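Local coordinates for protein GDP-mannose-dependent alpha-(1-6)-phosphatidylinositol monomannoside mannosyltransferase (Corynebacterium glutamicum, PDB 3OKP) that belongs to the mannosyltransferases of the two-domain GT-B fold and holds guanosine-5'-diphosphate-alpha-D-mannose in its second Rossmann-like domain, at residues Ala202-Leu207 against Leu233-Gly238; Ser170-Lys175 against Tyr296-Ala301. One frame throughout, in Å; residues are numbered along the deposited sequence.

Overall arrangement
From the N terminus the chain first builds a parallel seven-stranded sheet, whose edge strand 164-167 leads into the loop carrying residues 170-175. Crossing into the second domain, it runs through helix 182-191 to strand 200-204, turns back through helix 213-226 and returns as strand 231-235; contact 1 closes this short beta-alpha-beta loop of 25 residues inside a six-stranded parallel sheet. Helix 294-301 then comes back to the interdomain loop, and contact 2 closes a loop of 120 residues that encloses contact 1 entirely. The centres of the two contacts lie about 17 Å apart and the contacts do not touch, but both reach guanosine-5'-diphosphate-alpha-D-mannose.

Contact 1 of 2, residues Ala202-Leu207 against Leu233-Gly238; sequences ACNSRL and LIVGSG. With GDD (guanosine-5'-diphosphate-alpha-D-mannose), chain B.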
loop_
_atom_site.group_PDB
_atom_site.type_symbol
_atom_site.label_atom_id
_atom_site.label_comp_id
_atom_site.label_asym_id
_atom_site.label_seq_id
_atom_site.Cartn_x
_atom_site.Cartn_y
_atom_site.Cartn_z
ATOM N N ALA A 202 14.514 9.099 -8.228
ATOM C CA ALA A 202 13.463 8.220 -8.734
ATOM C C ALA A 202 12.109 8.538 -8.113
ATOM O O ALA A 202 12.000 8.747 -6.900
ATOM C CB ALA A 202 13.828 6.760 -8.499
ATOM N N CYS A 203 11.082 8.585 -8.959
ATOM C CA CYS A 203 9.703 8.691 -8.500
ATOM C C CYS A 203 8.855 7.609 -9.151
ATOM O O CYS A 203 8.492 7.717 -10.327
ATOM C CB CYS A 203 9.115 10.080 -8.786
ATOM S SG CYS A 203 7.398 10.279 -8.198
ATOM N N ASN A 204 8.572 6.555 -8.388
ATOM C CA ASN A 204 7.652 5.503 -8.813
ATOM C C ASN A 204 6.287 5.788 -8.222
ATOM O O ASN A 204 6.154 5.914 -7.001
ATOM C CB ASN A 204 8.131 4.116 -8.358
ATOM C CG ASN A 204 9.592 3.862 -8.669
ATOM O OD1 ASN A 204 10.137 4.381 -9.646
ATOM N ND2 ASN A 204 10.241 3.054 -7.835
ATOM N N SER A 205 5.287 5.906 -9.093
ATOM C CA SER A 205 3.901 6.195 -8.709
ATOM C C SER A 205 3.037 6.383 -9.947
ATOM O O SER A 205 3.535 6.764 -11.009
ATOM C CB SER A 205 3.806 7.465 -7.848
ATOM O OG SER A 205 3.988 7.174 -6.473
ATOM N N ARG A 206 1.739 6.125 -9.800
ATOM C CA ARG A 206 0.767 6.438 -10.843
ATOM C C ARG A 206 0.843 7.926 -11.161
ATOM O O ARG A 206 1.067 8.749 -10.267
ATOM C CB ARG A 206 -0.651 6.077 -10.392
ATOM C CG ARG A 206 -0.894 4.582 -10.186
ATOM C CD ARG A 206 -2.347 4.276 -9.791
ATOM N NE ARG A 206 -2.698 4.828 -8.481
ATOM C CZ ARG A 206 -3.408 5.939 -8.293
ATOM N NH1 ARG A 206 -3.864 6.631 -9.333
ATOM N NH2 ARG A 206 -3.670 6.356 -7.062
ATOM N N LEU A 207 0.673 8.268 -12.433
ATOM C CA LEU A 207 0.787 9.657 -12.860
ATOM C C LEU A 207 -0.542 10.377 -12.656
ATOM O O LEU A 207 -1.368 10.454 -13.567
ATOM C CB LEU A 207 1.274 9.758 -14.315
ATOM C CG LEU A 207 2.561 9.008 -14.688
ATOM C CD1 LEU A 207 2.939 9.272 -16.141
ATOM C CD2 LEU A 207 3.721 9.358 -13.756
ATOM N N LEU A 233 13.774 10.528 -12.751
ATOM C CA LEU A 233 13.130 9.414 -13.430
ATOM C C LEU A 233 11.689 9.291 -12.970
ATOM O O LEU A 233 11.416 9.007 -11.803
ATOM C CB LEU A 233 13.887 8.105 -13.182
ATOM C CG LEU A 233 15.387 8.063 -13.497
ATOM C CD1 LEU A 233 15.950 6.708 -13.123
ATOM C CD2 LEU A 233 15.668 8.373 -14.969
ATOM N N ILE A 234 10.772 9.521 -13.901
ATOM C CA ILE A 234 9.354 9.388 -13.625
ATOM C C ILE A 234 8.885 8.020 -14.119
ATOM O O ILE A 234 8.768 7.778 -15.327
ATOM C CB ILE A 234 8.546 10.573 -14.214
ATOM C CG1 ILE A 234 8.944 11.872 -13.498
ATOM C CG2 ILE A 234 7.049 10.325 -14.081
ATOM C CD1 ILE A 234 8.547 13.139 -14.221
ATOM N N VAL A 235 8.660 7.122 -13.163
ATOM C CA VAL A 235 8.274 5.741 -13.454
ATOM C C VAL A 235 6.797 5.545 -13.140
ATOM O O VAL A 235 6.353 5.781 -12.012
ATOM C CB VAL A 235 9.137 4.723 -12.657
ATOM C CG1 VAL A 235 8.698 3.287 -12.940
ATOM C CG2 VAL A 235 10.616 4.896 -12.984
ATOM N N GLY A 236 6.040 5.125 -14.151
ATOM C CA GLY A 236 4.610 4.868 -13.995
ATOM C C GLY A 236 3.777 5.413 -15.138
ATOM O O GLY A 236 4.306 6.024 -16.073
ATOM N N SER A 237 2.467 5.190 -15.054
ATOM C CA SER A 237 1.527 5.653 -16.070
ATOM C C SER A 237 0.297 6.304 -15.432
ATOM O O SER A 237 0.005 6.083 -14.254
ATOM C CB SER A 237 1.114 4.493 -16.986
ATOM O OG SER A 237 0.512 3.446 -16.242
ATOM N N GLY A 238 -0.410 7.116 -16.214
ATOM C CA GLY A 238 -1.627 7.774 -15.747
ATOM C C GLY A 238 -2.053 8.934 -16.623
ATOM O O GLY A 238 -1.295 9.386 -17.484
HETATM N N2 GDD B . 5.389 -2.782 -11.895
HETATM C C2 GDD B . 5.217 -1.460 -11.647
HETATM N N1 GDD B . 5.577 -0.547 -12.581
HETATM N N3 GDD B . 4.688 -1.063 -10.466
HETATM C C4 GDD B . 4.511 0.258 -10.201
HETATM C C5 GDD B . 4.871 1.206 -11.146
HETATM C C6 GDD B . 5.414 0.779 -12.354
HETATM O O6 GDD B . 5.748 1.608 -13.225
HETATM N N7 GDD B . 4.588 2.419 -10.630
HETATM C C8 GDD B . 4.064 2.227 -9.397
HETATM N N9 GDD B . 4.018 0.910 -9.143
HETATM C "C1'" GDD B . 3.523 0.249 -7.907
HETATM C "C2'" GDD B . 4.476 0.495 -6.749
HETATM O "O2'" GDD B . 5.555 -0.444 -6.740
HETATM C "C3'" GDD B . 3.575 0.362 -5.538
HETATM O "O3'" GDD B . 3.576 -0.991 -5.065
HETATM C "C4'" GDD B . 2.184 0.734 -6.040
HETATM O "O4'" GDD B . 2.254 0.748 -7.472
HETATM C "C5'" GDD B . 1.744 2.105 -5.530
HETATM O "O5'" GDD B . 0.971 1.983 -4.333
HETATM P PA GDD B . 0.855 3.064 -3.373
HETATM O O1A GDD B . 0.321 2.627 -2.329
HETATM O O2A GDD B . 1.992 3.512 -3.080
HETATM O O3A GDD B . 0.057 4.154 -3.904
HETATM P PB GDD B . -1.274 4.009 -4.470
HETATM O O2B GDD B . -1.936 3.144 -3.858
HETATM O O3B GDD B . -1.867 5.107 -4.396
HETATM O O1B GDD B . -1.176 3.648 -5.863
#
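Cys203 lies opposite Ile234 in parallel strands and is bonded to the residues on either side of it: Cys203 N donates to Leu233 O (2.9 Å) and Val235 N to Cys203 O; Ser205 N donates to Val235 O (3.1 Å). Beyond the strand ends a fourth bond, Leu207 N to Ser237 O (2.9 Å), keeps the loops together, its donor standing above the carbonyl plane. Leu207 supplies the apolar pair, CD2 pressing tightly on Ile234 CG2 at 3.5 Å; its CD1 lies near the Gly236 carbonyl oxygen. On the sheet face shared by Asn204 and Val235 the two side chains run alongside each other, and buried Asn204 OD1 rests on Val235 CB at 3.2 Å without a polar partner. Arg206 brings the edge of its guanidinium to the beta-phosphate: NE donates in plane to GDD O1B at 3.3 Å, nearly straight (164°), and NH2 adds a weak bond to O3B. Val235 CG1 approaches guanine O6 at 3.4 Å, with Gly236 beside it. This beta-alpha-beta unit, bridged by helix 213-226, thus offers carbon surface to the base and a cationic group to the phosphate, which would offset some of its negative charge.

Contact 2 of 2, residues Ser170-Lys175 against Tyr296-Ala301; sequences SGVDVK and YLEAQA. With GDD (guanosine-5'-diphosphate-alpha-D-mannose), chain B.
Val172 rests with its CG2 on the stem of Glu298, the two side chains crossing at a slant where the interdomain loop 170-175 meets helix 296-301. From CB, Glu298 has CG anti to its carbonyl carbon, beside the backbone N (chi1 -71°), and CG meets Val172 CG2 at 4.0 Å. The extended chain then carries CD beyond the valine to the ribose of guanosine-5'-diphosphate-alpha-D-mannose. At the tip the carboxylate grips the sugar diol with both oxygens: OE1 accepts from GDD O2' at 2.8 Å and OE2 from O3' at 2.7 Å. Two bonds to adjacent hydroxyls fix the turn of the carboxylate as well as its position. Such a glutamate on the ribose is consistent with the second glutamate of the EX7E motif known from GT4 and related GT-B families.

Between the segments there is no hydrogen bond, and the side chains meet by van der Waals contact. Val172 holds CG1 in the crowded position between its backbone N and carbonyl carbon (chi1 60°). CG1 thereby faces Leu297 CB at 4.2 Å, while CG2, besides touching Glu298, reaches Ala301 CB at 4.2 Å. One valine therefore packs against two successive turns of the helix. On the loop itself, Asp173 OD1 accepts from Lys175 N at 3.0 Å in an Asx turn, and Ser170 OG donates to Gly171 O.

Within the fold, the helix has this loop along its Leu297 and Ala301 side, while Tyr296 and Ala299 pack on strands 275-278 and 306-308. Helix 345-362 closes in as well: Val359 touches Ala301, and Arg356 bonds to Val174 O and Ala301 O, clamping both segments together. Trp363, just beyond that helix, is hydrogen-bonded to Val172 through the backbone and packs on Leu297.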
loop_
_atom_site.group_PDB
_atom_site.type_symbol
_atom_site.label_atom_id
_atom_site.label_comp_id
_atom_site.label_asym_id
_atom_site.label_seq_id
_atom_site.Cartn_x
_atom_site.Cartn_y
_atom_site.Cartn_z
ATOM N N SER A 170 -0.343 -2.853 4.787
ATOM C CA SER A 170 0.431 -3.769 3.961
ATOM C C SER A 170 1.878 -3.830 4.445
ATOM O O SER A 170 2.417 -2.847 4.968
ATOM C CB SER A 170 0.397 -3.321 2.498
ATOM O OG SER A 170 1.188 -4.172 1.684
ATOM N N GLY A 171 2.496 -4.994 4.284
ATOM C CA GLY A 171 3.931 -5.122 4.478
ATOM C C GLY A 171 4.658 -4.889 3.166
ATOM O O GLY A 171 4.035 -4.613 2.140
ATOM N N VAL A 172 5.983 -4.989 3.206
ATOM C CA VAL A 172 6.802 -4.950 1.997
ATOM C C VAL A 172 7.681 -6.206 1.949
ATOM O O VAL A 172 8.162 -6.668 2.986
ATOM C CB VAL A 172 7.635 -3.628 1.899
ATOM C CG1 VAL A 172 8.596 -3.464 3.088
ATOM C CG2 VAL A 172 8.379 -3.542 0.574
ATOM N N ASP A 173 7.849 -6.777 0.756
ATOM C CA ASP A 173 8.704 -7.952 0.569
ATOM C C ASP A 173 10.177 -7.536 0.582
ATOM O O ASP A 173 10.696 -7.008 -0.408
ATOM C CB ASP A 173 8.353 -8.686 -0.734
ATOM C CG ASP A 173 9.054 -10.039 -0.868
ATOM O OD1 ASP A 173 10.103 -10.269 -0.227
ATOM O OD2 ASP A 173 8.543 -10.885 -1.632
ATOM N N VAL A 174 10.841 -7.793 1.706
ATOM C CA VAL A 174 12.240 -7.390 1.904
ATOM C C VAL A 174 13.264 -8.268 1.160
ATOM O O VAL A 174 14.456 -7.953 1.144
ATOM C CB VAL A 174 12.608 -7.276 3.414
ATOM C CG1 VAL A 174 11.821 -6.146 4.071
ATOM C CG2 VAL A 174 12.384 -8.599 4.144
ATOM N N LYS A 175 12.799 -9.358 0.553
ATOM C CA LYS A 175 13.660 -10.196 -0.288
ATOM C C LYS A 175 13.625 -9.774 -1.759
ATOM O O LYS A 175 14.625 -9.909 -2.469
ATOM C CB LYS A 175 13.301 -11.677 -0.144
ATOM C CG LYS A 175 13.895 -12.332 1.095
ATOM N N TYR A 296 7.127 4.331 -0.517
ATOM C CA TYR A 296 8.123 4.810 0.446
ATOM C C TYR A 296 8.798 3.653 1.178
ATOM O O TYR A 296 9.988 3.717 1.501
ATOM C CB TYR A 296 7.481 5.738 1.481
ATOM C CG TYR A 296 6.771 6.957 0.927
ATOM C CD1 TYR A 296 7.444 7.893 0.140
ATOM C CD2 TYR A 296 5.432 7.194 1.228
ATOM C CE1 TYR A 296 6.788 9.023 -0.357
ATOM C CE2 TYR A 296 4.771 8.319 0.741
ATOM C CZ TYR A 296 5.455 9.229 -0.047
ATOM O OH TYR A 296 4.795 10.339 -0.522
ATOM N N LEU A 297 8.022 2.606 1.446
ATOM C CA LEU A 297 8.516 1.409 2.120
ATOM C C LEU A 297 9.381 0.583 1.183
ATOM O O LEU A 297 10.389 0.014 1.599
ATOM C CB LEU A 297 7.344 0.571 2.646
ATOM C CG LEU A 297 6.346 1.312 3.543
ATOM C CD1 LEU A 297 5.133 0.446 3.811
ATOM C CD2 LEU A 297 6.998 1.758 4.848
ATOM N N GLU A 298 8.977 0.535 -0.087
ATOM C CA GLU A 298 9.732 -0.138 -1.140
ATOM C C GLU A 298 11.111 0.494 -1.334
ATOM O O GLU A 298 12.106 -0.213 -1.499
ATOM C CB GLU A 298 8.941 -0.112 -2.453
ATOM C CG GLU A 298 7.710 -1.021 -2.450
ATOM C CD GLU A 298 6.796 -0.810 -3.648
ATOM O OE1 GLU A 298 7.015 0.140 -4.435
ATOM O OE2 GLU A 298 5.844 -1.601 -3.798
ATOM N N ALA A 299 11.157 1.827 -1.303
ATOM C CA ALA A 299 12.404 2.578 -1.442
ATOM C C ALA A 299 13.338 2.312 -0.267
ATOM O O ALA A 299 14.520 2.018 -0.458
ATOM C CB ALA A 299 12.113 4.065 -1.561
ATOM N N GLN A 300 12.795 2.407 0.945
ATOM C CA GLN A 300 13.552 2.118 2.164
ATOM C C GLN A 300 14.063 0.682 2.177
ATOM O O GLN A 300 15.193 0.429 2.587
ATOM C CB GLN A 300 12.708 2.407 3.403
ATOM C CG GLN A 300 12.507 3.889 3.667
ATOM C CD GLN A 300 11.543 4.148 4.804
ATOM O OE1 GLN A 300 11.959 4.371 5.936
ATOM N NE2 GLN A 300 10.245 4.109 4.508
ATOM N N ALA A 301 13.230 -0.246 1.706
ATOM C CA ALA A 301 13.619 -1.650 1.562
ATOM C C ALA A 301 14.779 -1.844 0.577
ATOM O O ALA A 301 15.569 -2.781 0.721
ATOM C CB ALA A 301 12.421 -2.493 1.154
HETATM N N2 GDD B . 5.389 -2.782 -11.895
HETATM C C2 GDD B . 5.217 -1.460 -11.647
HETATM N N1 GDD B . 5.577 -0.547 -12.581
HETATM N N3 GDD B . 4.688 -1.063 -10.466
HETATM C C4 GDD B . 4.511 0.258 -10.201
HETATM C C5 GDD B . 4.871 1.206 -11.146
HETATM C C6 GDD B . 5.414 0.779 -12.354
HETATM O O6 GDD B . 5.748 1.608 -13.225
HETATM N N7 GDD B . 4.588 2.419 -10.630
HETATM C C8 GDD B . 4.064 2.227 -9.397
HETATM N N9 GDD B . 4.018 0.910 -9.143
HETATM C "C1'" GDD B . 3.523 0.249 -7.907
HETATM C "C2'" GDD B . 4.476 0.495 -6.749
HETATM O "O2'" GDD B . 5.555 -0.444 -6.740
HETATM C "C3'" GDD B . 3.575 0.362 -5.538
HETATM O "O3'" GDD B . 3.576 -0.991 -5.065
HETATM C "C4'" GDD B . 2.184 0.734 -6.040
HETATM O "O4'" GDD B . 2.254 0.748 -7.472
HETATM C "C5'" GDD B . 1.744 2.105 -5.530
HETATM O "O5'" GDD B . 0.971 1.983 -4.333
HETATM P PA GDD B . 0.855 3.064 -3.373
HETATM O O1A GDD B . 0.321 2.627 -2.329
HETATM O O2A GDD B . 1.992 3.512 -3.080
HETATM O O3A GDD B . 0.057 4.154 -3.904
HETATM P PB GDD B . -1.274 4.009 -4.470
HETATM O O2B GDD B . -1.936 3.144 -3.858
HETATM O O3B GDD B . -1.867 5.107 -4.396
HETATM O O1B GDD B . -1.176 3.648 -5.863
#